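Local coordinates for apical membrane antigen 1-like protein, soluble form (Toxoplasma gondii, PDB 3ZLE), which may play a role in host cell invasion by the parasite, as a sporozoite member of the apical membrane antigen 1 family, at residues V52-Q61 with A185-K193; S161-Y172 with E276-P287. All coordinates share one frame; numbering follows the deposited sequence.

Contact 1: V52-Q61 with A185-K193; sequences VFGKAIQMHQ and ACFEPVKEK
Ile-57 and Phe-187 lie side by side on the packed face of a two-stranded antiparallel sheet, strands 55-59 and 187-191. The beta-branched Ile-57 sends CG2 to within 3.8 Å of Phe-187 CB, and Ile-57 CD1 reaches Pro-189 CA at 4.1 Å. Pro-189 can take a non-hydrogen-bonded position because no N-H is needed from it there. Paired bonds join Ala-56 with Val-190, the amide N of each giving to the O of the other at 2.7 Å. In the type II turn from Val-52 to Lys-55, Gly-54 has a phi of 83°, where a CB would jam against the preceding carbonyl O; its own O receives Glu-192 N.

On the other face Gln-58, Glu-188 and Val-190 are partly exposed, while Ala-56 is buried. Here Glu-188, bent at chi2 (-75°), brings OE2 2.6 Å from His-60 NE2 in a nearly straight hydrogen bond (169°). Glu-188 OE2 offers its syn lone pair and lies in the imidazole plane. Gln-58 CG runs alongside the same carboxylate.

Lys-55 and Pro-189 touch Phe-261 of helix 253-262, as does Lys-191, whose NZ bonds Ala-338 O and Gly-340 O, while Glu-192 pairs with Arg-197 and rests on Leu-199 of strand 199-202.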
loop_
_atom_site.group_PDB
_atom_site.type_symbol
_atom_site.label_atom_id
_atom_site.label_comp_id
_atom_site.label_asym_id
_atom_site.label_seq_id
_atom_site.Cartn_x
_atom_site.Cartn_y
_atom_site.Cartn_z
ATOM N N VAL A 52 2.881 -2.697 1.704
ATOM C CA VAL A 52 1.758 -2.450 0.831
ATOM C C VAL A 52 1.306 -3.790 0.310
ATOM O O VAL A 52 1.970 -4.379 -0.547
ATOM C CB VAL A 52 2.199 -1.587 -0.371
ATOM C CG1 VAL A 52 0.954 -0.974 -1.063
ATOM C CG2 VAL A 52 3.165 -0.499 0.093
ATOM N N PHE A 53 0.161 -4.266 0.792
ATOM C CA PHE A 53 -0.256 -5.642 0.541
ATOM C C PHE A 53 -0.894 -5.789 -0.826
ATOM O O PHE A 53 -1.817 -5.028 -1.190
ATOM C CB PHE A 53 -1.247 -6.071 1.616
ATOM C CG PHE A 53 -0.603 -6.374 2.928
ATOM C CD1 PHE A 53 -0.281 -5.339 3.799
ATOM C CD2 PHE A 53 -0.150 -7.668 3.225
ATOM C CE1 PHE A 53 0.294 -5.618 5.029
ATOM C CE2 PHE A 53 0.516 -7.930 4.439
ATOM C CZ PHE A 53 0.774 -6.884 5.310
ATOM N N GLY A 54 -0.400 -6.750 -1.601
ATOM C CA GLY A 54 -0.950 -7.013 -2.910
ATOM C C GLY A 54 -0.429 -6.113 -4.019
ATOM O O GLY A 54 -0.806 -6.291 -5.177
ATOM N N LYS A 55 0.523 -5.217 -3.704
ATOM C CA LYS A 55 1.137 -4.408 -4.736
ATOM C C LYS A 55 2.048 -5.171 -5.645
ATOM O O LYS A 55 3.028 -5.773 -5.191
ATOM C CB LYS A 55 1.849 -3.192 -4.169
ATOM C CG LYS A 55 2.829 -2.503 -5.119
ATOM C CD LYS A 55 2.979 -1.001 -4.794
ATOM C CE LYS A 55 4.210 -0.442 -5.477
ATOM N NZ LYS A 55 4.445 1.036 -5.270
ATOM N N ALA A 56 1.764 -5.100 -6.957
ATOM C CA ALA A 56 2.622 -5.686 -7.958
ATOM C C ALA A 56 2.931 -4.605 -9.011
ATOM O O ALA A 56 2.183 -3.640 -9.165
ATOM C CB ALA A 56 1.921 -6.901 -8.610
ATOM N N ILE A 57 4.042 -4.745 -9.701
ATOM C CA ILE A 57 4.314 -3.915 -10.861
ATOM C C ILE A 57 3.899 -4.707 -12.093
ATOM O O ILE A 57 4.563 -5.624 -12.472
ATOM C CB ILE A 57 5.796 -3.634 -11.009
ATOM C CG1 ILE A 57 6.385 -2.969 -9.755
ATOM C CG2 ILE A 57 6.078 -2.908 -12.324
ATOM C CD1 ILE A 57 5.682 -1.719 -9.307
ATOM N N GLN A 58 2.815 -4.291 -12.724
ATOM C CA GLN A 58 2.389 -4.815 -14.016
ATOM C C GLN A 58 3.344 -4.395 -15.151
ATOM O O GLN A 58 3.540 -3.204 -15.408
ATOM C CB GLN A 58 0.987 -4.286 -14.291
ATOM C CG GLN A 58 0.471 -4.529 -15.693
ATOM C CD GLN A 58 -0.185 -5.899 -15.806
ATOM O OE1 GLN A 58 0.379 -6.826 -16.414
ATOM N NE2 GLN A 58 -1.255 -6.092 -15.038
ATOM N N MET A 59 3.890 -5.364 -15.867
ATOM C CA MET A 59 4.776 -5.063 -16.998
ATOM C C MET A 59 4.092 -5.265 -18.341
ATOM O O MET A 59 3.011 -5.836 -18.411
ATOM C CB MET A 59 6.021 -5.921 -16.895
ATOM C CG MET A 59 6.765 -5.670 -15.602
ATOM S SD MET A 59 8.515 -6.022 -15.741
ATOM C CE MET A 59 8.442 -7.740 -16.174
ATOM N N HIS A 60 4.715 -4.782 -19.411
ATOM C CA HIS A 60 4.090 -4.854 -20.710
ATOM C C HIS A 60 5.057 -5.207 -21.810
ATOM O O HIS A 60 4.985 -4.648 -22.923
ATOM C CB HIS A 60 3.362 -3.551 -21.043
ATOM C CG HIS A 60 2.258 -3.214 -20.092
ATOM N ND1 HIS A 60 0.976 -3.695 -20.239
ATOM C CD2 HIS A 60 2.229 -2.393 -19.020
ATOM C CE1 HIS A 60 0.200 -3.183 -19.299
ATOM N NE2 HIS A 60 0.940 -2.394 -18.544
ATOM N N GLN A 61 5.870 -6.224 -21.564
ATOM C CA GLN A 61 6.780 -6.725 -22.582
ATOM C C GLN A 61 5.965 -7.542 -23.576
ATOM O O GLN A 61 4.827 -7.930 -23.288
ATOM C CB GLN A 61 7.879 -7.578 -21.923
ATOM C CG GLN A 61 8.590 -6.834 -20.812
ATOM C CD GLN A 61 9.655 -7.654 -20.110
ATOM O OE1 GLN A 61 9.429 -8.810 -19.716
ATOM N NE2 GLN A 61 10.801 -7.038 -19.890
ATOM N N ALA A 185 10.134 -1.658 -21.683
ATOM C CA ALA A 185 8.697 -1.777 -21.774
ATOM C C ALA A 185 8.054 -0.954 -20.668
ATOM O O ALA A 185 8.695 -0.652 -19.649
ATOM C CB ALA A 185 8.277 -3.242 -21.672
ATOM N N CYS A 186 6.775 -0.625 -20.839
ATOM C CA CYS A 186 6.088 0.223 -19.876
ATOM C C CYS A 186 5.685 -0.620 -18.689
ATOM O O CYS A 186 5.622 -1.843 -18.781
ATOM C CB CYS A 186 4.821 0.847 -20.473
ATOM S SG CYS A 186 5.055 1.943 -21.909
ATOM N N PHE A 187 5.330 0.038 -17.605
ATOM C CA PHE A 187 4.941 -0.648 -16.413
ATOM C C PHE A 187 4.291 0.291 -15.423
ATOM O O PHE A 187 4.587 1.502 -15.377
ATOM C CB PHE A 187 6.134 -1.411 -15.794
ATOM C CG PHE A 187 7.312 -0.520 -15.416
ATOM C CD1 PHE A 187 7.318 0.166 -14.196
ATOM C CD2 PHE A 187 8.464 -0.469 -16.225
ATOM C CE1 PHE A 187 8.411 0.955 -13.819
ATOM C CE2 PHE A 187 9.573 0.311 -15.853
ATOM C CZ PHE A 187 9.557 0.999 -14.627
ATOM N N GLU A 188 3.402 -0.268 -14.608
ATOM C CA GLU A 188 2.707 0.495 -13.594
ATOM C C GLU A 188 2.278 -0.373 -12.407
ATOM O O GLU A 188 2.171 -1.596 -12.518
ATOM C CB GLU A 188 1.507 1.284 -14.212
ATOM C CG GLU A 188 0.337 0.438 -14.747
ATOM C CD GLU A 188 0.616 -0.280 -16.087
ATOM O OE1 GLU A 188 1.458 0.208 -16.888
ATOM O OE2 GLU A 188 -0.083 -1.289 -16.394
ATOM N N PRO A 189 2.139 0.238 -11.236
ATOM C CA PRO A 189 1.787 -0.565 -10.081
ATOM C C PRO A 189 0.328 -0.994 -10.166
ATOM O O PRO A 189 -0.465 -0.292 -10.745
ATOM C CB PRO A 189 1.983 0.400 -8.894
ATOM C CG PRO A 189 2.828 1.524 -9.420
ATOM C CD PRO A 189 2.482 1.629 -10.885
ATOM N N VAL A 190 -0.001 -2.161 -9.603
ATOM C CA VAL A 190 -1.377 -2.643 -9.551
ATOM C C VAL A 190 -1.559 -3.521 -8.306
ATOM O O VAL A 190 -0.603 -4.174 -7.880
ATOM C CB VAL A 190 -1.721 -3.404 -10.839
ATOM C CG1 VAL A 190 -1.174 -4.847 -10.795
ATOM C CG2 VAL A 190 -3.226 -3.368 -11.097
ATOM N N LYS A 191 -2.716 -3.425 -7.631
ATOM C CA LYS A 191 -3.146 -4.508 -6.720
ATOM C C LYS A 191 -3.567 -5.787 -7.457
ATOM O O LYS A 191 -4.493 -5.767 -8.271
ATOM C CB LYS A 191 -4.290 -4.071 -5.821
ATOM C CG LYS A 191 -3.934 -3.127 -4.684
ATOM C CD LYS A 191 -2.752 -3.588 -3.874
ATOM C CE LYS A 191 -2.418 -2.675 -2.693
ATOM N NZ LYS A 191 -3.476 -2.441 -1.680
ATOM N N GLU A 192 -2.974 -6.909 -7.036
ATOM C CA GLU A 192 -3.326 -8.219 -7.527
ATOM C C GLU A 192 -3.758 -9.148 -6.404
ATOM O O GLU A 192 -3.401 -8.969 -5.264
ATOM C CB GLU A 192 -2.183 -8.836 -8.355
ATOM C CG GLU A 192 -0.985 -9.249 -7.542
ATOM C CD GLU A 192 -0.033 -10.183 -8.289
ATOM O OE1 GLU A 192 0.153 -10.027 -9.523
ATOM O OE2 GLU A 192 0.578 -11.045 -7.626
ATOM N N LYS A 193 -4.736 -9.979 -6.709
ATOM C CA LYS A 193 -5.150 -11.015 -5.811
ATOM C C LYS A 193 -5.191 -12.291 -6.594
ATOM O O LYS A 193 -6.078 -12.486 -7.425
ATOM C CB LYS A 193 -6.509 -10.717 -5.225
ATOM C CG LYS A 193 -6.949 -11.718 -4.169
ATOM C CD LYS A 193 -8.299 -11.308 -3.603
ATOM C CE LYS A 193 -8.678 -12.133 -2.381
ATOM N NZ LYS A 193 -9.969 -11.607 -1.842
#

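Contact 2: S161-Y172 with E276-P287; sequences SVSAQLLKGEKY and EAAQKNWNDFWP
Phe-285 and Val-162 meet where two long loops of the AMA1 ectodomain pack together without regular secondary structure. Segment 276-287 carries a type I turn, Asn-281 to Asp-284, that brings the chain back toward 161-164.

The apolar contacts begin with a CH-pi interaction: Val-162 CG2 lies over one face of the Phe-285 ring, 4.0 Å from its centroid. With Val-162 CG1 anti to the backbone N (chi1 -176°), CG1 lies near Phe-285 O and CG2 over the ring. Ala-164, small enough for a close approach, has its CA 4.0 Å from Pro-287 CG. Farther along, the Lys-280 and Leu-167 side chains run antiparallel, with Lys-280 CE 4.0 Å from Leu-167 CD1 and CD2; this long aliphatic chain suits a greasy neighbour while its ammonium makes a cation-pi contact with Trp-184.

Charge contributes little: the Lys-171 to Glu-276 salt bridge is long, and Glu-276 is poorly ordered. Near it, the edge of the Tyr-172 ring faces Ala-277 O, and a water donates to both Tyr-172 O and Gln-279 OE1.

Among the direct hydrogen bonds, Ser-163 N gives to Phe-285 O at 3.0 Å, nearly straight, while Ser-163 OG bonds Tyr-144 OH. Indole offers one N-H at its rim, and Trp-286 NE1 gives it to Ser-161 O at 2.9 Å, a bent bond (132°) although that oxygen is only 3° out of the ring plane.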
loop_
_atom_site.group_PDB
_atom_site.type_symbol
_atom_site.label_atom_id
_atom_site.label_comp_id
_atom_site.label_asym_id
_atom_site.label_seq_id
_atom_site.Cartn_x
_atom_site.Cartn_y
_atom_site.Cartn_z
ATOM N N SER A 161 16.561 -4.428 -7.238
ATOM C CA SER A 161 17.478 -3.383 -7.624
ATOM C C SER A 161 16.848 -2.331 -8.549
ATOM O O SER A 161 17.393 -1.239 -8.699
ATOM C CB SER A 161 18.755 -3.970 -8.190
ATOM O OG SER A 161 18.510 -4.504 -9.463
ATOM N N VAL A 162 15.635 -2.591 -9.028
ATOM C CA VAL A 162 14.894 -1.570 -9.755
ATOM C C VAL A 162 13.840 -0.958 -8.867
ATOM O O VAL A 162 12.951 -1.646 -8.404
ATOM C CB VAL A 162 14.247 -2.126 -11.045
ATOM C CG1 VAL A 162 13.556 -1.030 -11.839
ATOM C CG2 VAL A 162 15.303 -2.798 -11.903
ATOM N N SER A 163 13.922 0.350 -8.661
ATOM C CA SER A 163 13.078 1.035 -7.668
ATOM C C SER A 163 12.023 1.871 -8.338
ATOM O O SER A 163 11.144 2.411 -7.656
ATOM C CB SER A 163 13.899 1.907 -6.740
ATOM O OG SER A 163 14.752 2.772 -7.461
ATOM N N ALA A 164 12.205 2.097 -9.647
ATOM C CA ALA A 164 11.163 2.628 -10.533
ATOM C C ALA A 164 9.891 1.827 -10.431
ATOM O O ALA A 164 9.916 0.595 -10.351
ATOM C CB ALA A 164 11.655 2.638 -11.991
ATOM N N GLN A 165 8.771 2.522 -10.349
ATOM C CA GLN A 165 7.515 1.848 -10.236
ATOM C C GLN A 165 6.589 2.181 -11.389
ATOM O O GLN A 165 5.679 1.417 -11.690
ATOM C CB GLN A 165 6.845 2.185 -8.908
ATOM C CG GLN A 165 7.586 1.608 -7.735
ATOM C CD GLN A 165 7.533 2.496 -6.534
ATOM O OE1 GLN A 165 6.517 2.565 -5.847
ATOM N NE2 GLN A 165 8.645 3.143 -6.233
ATOM N N LEU A 166 6.764 3.362 -11.982
ATOM C CA LEU A 166 5.845 3.784 -13.038
ATOM C C LEU A 166 6.569 4.361 -14.244
ATOM O O LEU A 166 7.277 5.365 -14.136
ATOM C CB LEU A 166 4.748 4.735 -12.513
ATOM C CG LEU A 166 3.936 5.500 -13.571
ATOM C CD1 LEU A 166 3.016 4.520 -14.288
ATOM C CD2 LEU A 166 3.108 6.628 -12.946
ATOM N N LEU A 167 6.379 3.722 -15.389
ATOM C CA LEU A 167 6.950 4.201 -16.658
ATOM C C LEU A 167 5.868 4.145 -17.727
ATOM O O LEU A 167 5.270 3.076 -17.988
ATOM C CB LEU A 167 8.167 3.311 -17.080
ATOM C CG LEU A 167 8.906 3.627 -18.401
ATOM C CD1 LEU A 167 9.495 5.037 -18.353
ATOM C CD2 LEU A 167 10.009 2.618 -18.679
ATOM N N LYS A 168 5.682 5.251 -18.418
ATOM C CA LYS A 168 4.444 5.501 -19.182
ATOM C C LYS A 168 4.832 6.359 -20.408
ATOM O O LYS A 168 5.814 7.104 -20.348
ATOM C CB LYS A 168 3.496 6.275 -18.261
ATOM C CG LYS A 168 2.053 6.385 -18.685
ATOM C CD LYS A 168 1.270 7.164 -17.630
ATOM C CE LYS A 168 1.731 8.621 -17.515
ATOM N NZ LYS A 168 1.131 9.294 -16.327
ATOM N N GLY A 169 4.119 6.209 -21.529
ATOM C CA GLY A 169 4.226 7.178 -22.648
ATOM C C GLY A 169 5.122 6.715 -23.788
ATOM O O GLY A 169 6.247 6.256 -23.555
ATOM N N GLU A 170 4.641 6.854 -25.029
ATOM C CA GLU A 170 5.286 6.189 -26.178
ATOM C C GLU A 170 6.649 6.801 -26.515
ATOM O O GLU A 170 7.472 6.175 -27.194
ATOM C CB GLU A 170 4.370 6.202 -27.409
ATOM C CG GLU A 170 3.707 7.546 -27.665
ATOM C CD GLU A 170 2.791 7.545 -28.888
ATOM O OE1 GLU A 170 2.312 6.465 -29.291
ATOM O OE2 GLU A 170 2.538 8.640 -29.443
ATOM N N LYS A 171 6.907 7.999 -25.986
ATOM C CA LYS A 171 8.238 8.599 -26.055
ATOM C C LYS A 171 9.255 7.751 -25.293
ATOM O O LYS A 171 10.421 7.686 -25.672
ATOM C CB LYS A 171 8.222 10.020 -25.479
ATOM C CG LYS A 171 7.830 11.104 -26.474
ATOM C CD LYS A 171 8.520 12.414 -26.131
ATOM C CE LYS A 171 8.293 13.465 -27.207
ATOM N NZ LYS A 171 6.872 13.915 -27.251
ATOM N N TYR A 172 8.804 7.087 -24.224
ATOM C CA TYR A 172 9.728 6.482 -23.264
ATOM C C TYR A 172 9.700 4.954 -23.142
ATOM O O TYR A 172 10.582 4.390 -22.507
ATOM C CB TYR A 172 9.540 7.108 -21.888
ATOM C CG TYR A 172 9.478 8.605 -21.922
ATOM C CD1 TYR A 172 10.602 9.360 -22.244
ATOM C CD2 TYR A 172 8.276 9.270 -21.734
ATOM C CE1 TYR A 172 10.533 10.739 -22.325
ATOM C CE2 TYR A 172 8.204 10.649 -21.798
ATOM C CZ TYR A 172 9.327 11.379 -22.094
ATOM O OH TYR A 172 9.253 12.760 -22.159
ATOM N N GLU A 276 10.314 16.983 -21.320
ATOM C CA GLU A 276 10.944 16.573 -22.573
ATOM C C GLU A 276 12.330 15.996 -22.272
ATOM O O GLU A 276 13.207 16.692 -21.753
ATOM C CB GLU A 276 11.053 17.762 -23.541
ATOM C CG GLU A 276 9.733 18.182 -24.181
ATOM C CD GLU A 276 9.484 17.500 -25.517
ATOM O OE1 GLU A 276 10.242 17.773 -26.476
ATOM O OE2 GLU A 276 8.513 16.711 -25.618
ATOM N N ALA A 277 12.491 14.703 -22.520
ATOM C CA ALA A 277 13.672 13.979 -22.064
ATOM C C ALA A 277 14.021 12.861 -23.039
ATOM O O ALA A 277 13.144 12.317 -23.714
ATOM C CB ALA A 277 13.443 13.415 -20.659
ATOM N N ALA A 278 15.302 12.516 -23.113
ATOM C CA ALA A 278 15.721 11.375 -23.912
ATOM C C ALA A 278 15.271 10.063 -23.258
ATOM O O ALA A 278 14.831 10.040 -22.099
ATOM C CB ALA A 278 17.234 11.390 -24.131
ATOM N N GLN A 279 15.328 8.987 -24.034
ATOM C CA GLN A 279 15.011 7.653 -23.543
ATOM C C GLN A 279 15.875 7.288 -22.332
ATOM O O GLN A 279 17.076 7.575 -22.306
ATOM C CB GLN A 279 15.232 6.639 -24.663
ATOM C CG GLN A 279 14.502 5.320 -24.477
ATOM C CD GLN A 279 15.101 4.211 -25.320
ATOM O OE1 GLN A 279 15.345 3.114 -24.827
ATOM N NE2 GLN A 279 15.393 4.511 -26.588
ATOM N N LYS A 280 15.263 6.650 -21.336
ATOM C CA LYS A 280 16.024 6.009 -20.268
ATOM C C LYS A 280 17.050 5.052 -20.885
ATOM O O LYS A 280 16.848 4.539 -21.981
ATOM C CB LYS A 280 15.088 5.243 -19.315
ATOM C CG LYS A 280 13.895 6.043 -18.802
ATOM C CD LYS A 280 13.681 5.833 -17.306
ATOM C CE LYS A 280 13.216 4.416 -16.990
ATOM N NZ LYS A 280 13.068 4.163 -15.526
ATOM N N ASN A 281 18.186 4.883 -20.220
ATOM C CA ASN A 281 19.154 3.876 -20.630
ATOM C C ASN A 281 18.786 2.523 -20.040
ATOM O O ASN A 281 17.950 2.435 -19.138
ATOM C CB ASN A 281 20.563 4.285 -20.189
ATOM C CG ASN A 281 21.057 5.523 -20.917
ATOM O OD1 ASN A 281 21.325 5.479 -22.117
ATOM N ND2 ASN A 281 21.056 6.655 -20.227
ATOM N N TRP A 282 19.405 1.471 -20.540
ATOM C CA TRP A 282 18.969 0.125 -20.175
ATOM C C TRP A 282 19.110 -0.085 -18.697
ATOM O O TRP A 282 18.608 -1.063 -18.152
ATOM C CB TRP A 282 19.788 -0.937 -20.898
ATOM C CG TRP A 282 21.222 -0.978 -20.466
ATOM C CD1 TRP A 282 22.227 -0.194 -20.930
ATOM C CD2 TRP A 282 21.818 -1.871 -19.504
ATOM N NE1 TRP A 282 23.414 -0.515 -20.302
ATOM C CE2 TRP A 282 23.196 -1.556 -19.442
ATOM C CE3 TRP A 282 21.309 -2.849 -18.638
ATOM C CZ2 TRP A 282 24.085 -2.237 -18.609
ATOM C CZ3 TRP A 282 22.192 -3.521 -17.799
ATOM C CH2 TRP A 282 23.569 -3.206 -17.790
ATOM N N ASN A 283 19.869 0.789 -18.052
ATOM C CA ASN A 283 20.263 0.520 -16.689
ATOM C C ASN A 283 19.971 1.654 -15.747
ATOM O O ASN A 283 20.542 1.730 -14.677
ATOM C CB ASN A 283 21.719 0.088 -16.609
ATOM C CG ASN A 283 22.685 1.164 -17.102
ATOM O OD1 ASN A 283 22.279 2.201 -17.619
ATOM N ND2 ASN A 283 23.971 0.902 -16.952
ATOM N N ASP A 284 18.999 2.470 -16.109
ATOM C CA ASP A 284 18.477 3.476 -15.221
ATOM C C ASP A 284 17.478 2.873 -14.224
ATOM O O ASP A 284 16.285 3.124 -14.296
ATOM C CB ASP A 284 17.833 4.601 -16.045
ATOM C CG ASP A 284 18.869 5.431 -16.804
ATOM O OD1 ASP A 284 20.070 5.355 -16.454
ATOM O OD2 ASP A 284 18.475 6.203 -17.703
ATOM N N PHE A 285 18.005 2.115 -13.265
ATOM C CA PHE A 285 17.192 1.391 -12.316
ATOM C C PHE A 285 16.537 2.296 -11.295
ATOM O O PHE A 285 15.613 1.886 -10.638
ATOM C CB PHE A 285 18.012 0.302 -11.619
ATOM C CG PHE A 285 18.459 -0.815 -12.536
ATOM C CD1 PHE A 285 18.057 -0.850 -13.870
ATOM C CD2 PHE A 285 19.336 -1.785 -12.084
ATOM C CE1 PHE A 285 18.524 -1.831 -14.724
ATOM C CE2 PHE A 285 19.760 -2.805 -12.922
ATOM C CZ PHE A 285 19.356 -2.828 -14.249
ATOM N N TRP A 286 17.110 3.484 -11.064
ATOM C CA TRP A 286 16.596 4.378 -10.024
ATOM C C TRP A 286 16.209 5.736 -10.615
ATOM O O TRP A 286 16.983 6.335 -11.335
ATOM C CB TRP A 286 17.620 4.563 -8.866
ATOM C CG TRP A 286 18.365 3.286 -8.361
ATOM C CD1 TRP A 286 17.948 1.999 -8.462
ATOM C CD2 TRP A 286 19.605 3.246 -7.613
ATOM N NE1 TRP A 286 18.874 1.137 -7.881
ATOM C CE2 TRP A 286 19.929 1.877 -7.415
ATOM C CE3 TRP A 286 20.544 4.219 -7.243
ATOM C CZ2 TRP A 286 21.105 1.466 -6.793
ATOM C CZ3 TRP A 286 21.721 3.812 -6.595
ATOM C CH2 TRP A 286 21.982 2.436 -6.365
ATOM N N PRO A 287 15.032 6.259 -10.240
ATOM C CA PRO A 287 14.566 7.538 -10.746
ATOM C C PRO A 287 15.457 8.661 -10.254
ATOM O O PRO A 287 15.722 8.754 -9.053
ATOM C CB PRO A 287 13.164 7.666 -10.127
ATOM C CG PRO A 287 12.730 6.251 -9.923
ATOM C CD PRO A 287 13.971 5.527 -9.523
HETATM O O HOH W 1 12.521 2.837 -23.264
#

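In the fold
From the N terminus, 52-61 is the first of the four segments, coming after helices 13-20 and 24-27; the chain then passes through strands 148-151 and 156-159 into the loop 161-172. It returns at 185-193 to close contact 1, a loop of 123 intervening residues. Contact 2 closes later, when 276-287 arrives after helix 253-262 and packs on 161-172. The segments alternate along the sequence, so the two closures cross. They also touch in space, with centres about 15 Å apart: Lys-55 NZ probably bonds Gln-165 OE1, and Leu-167 N probably bonds Phe-187 O. The two-stranded sheet is thereby tied to the pair of loops beside it.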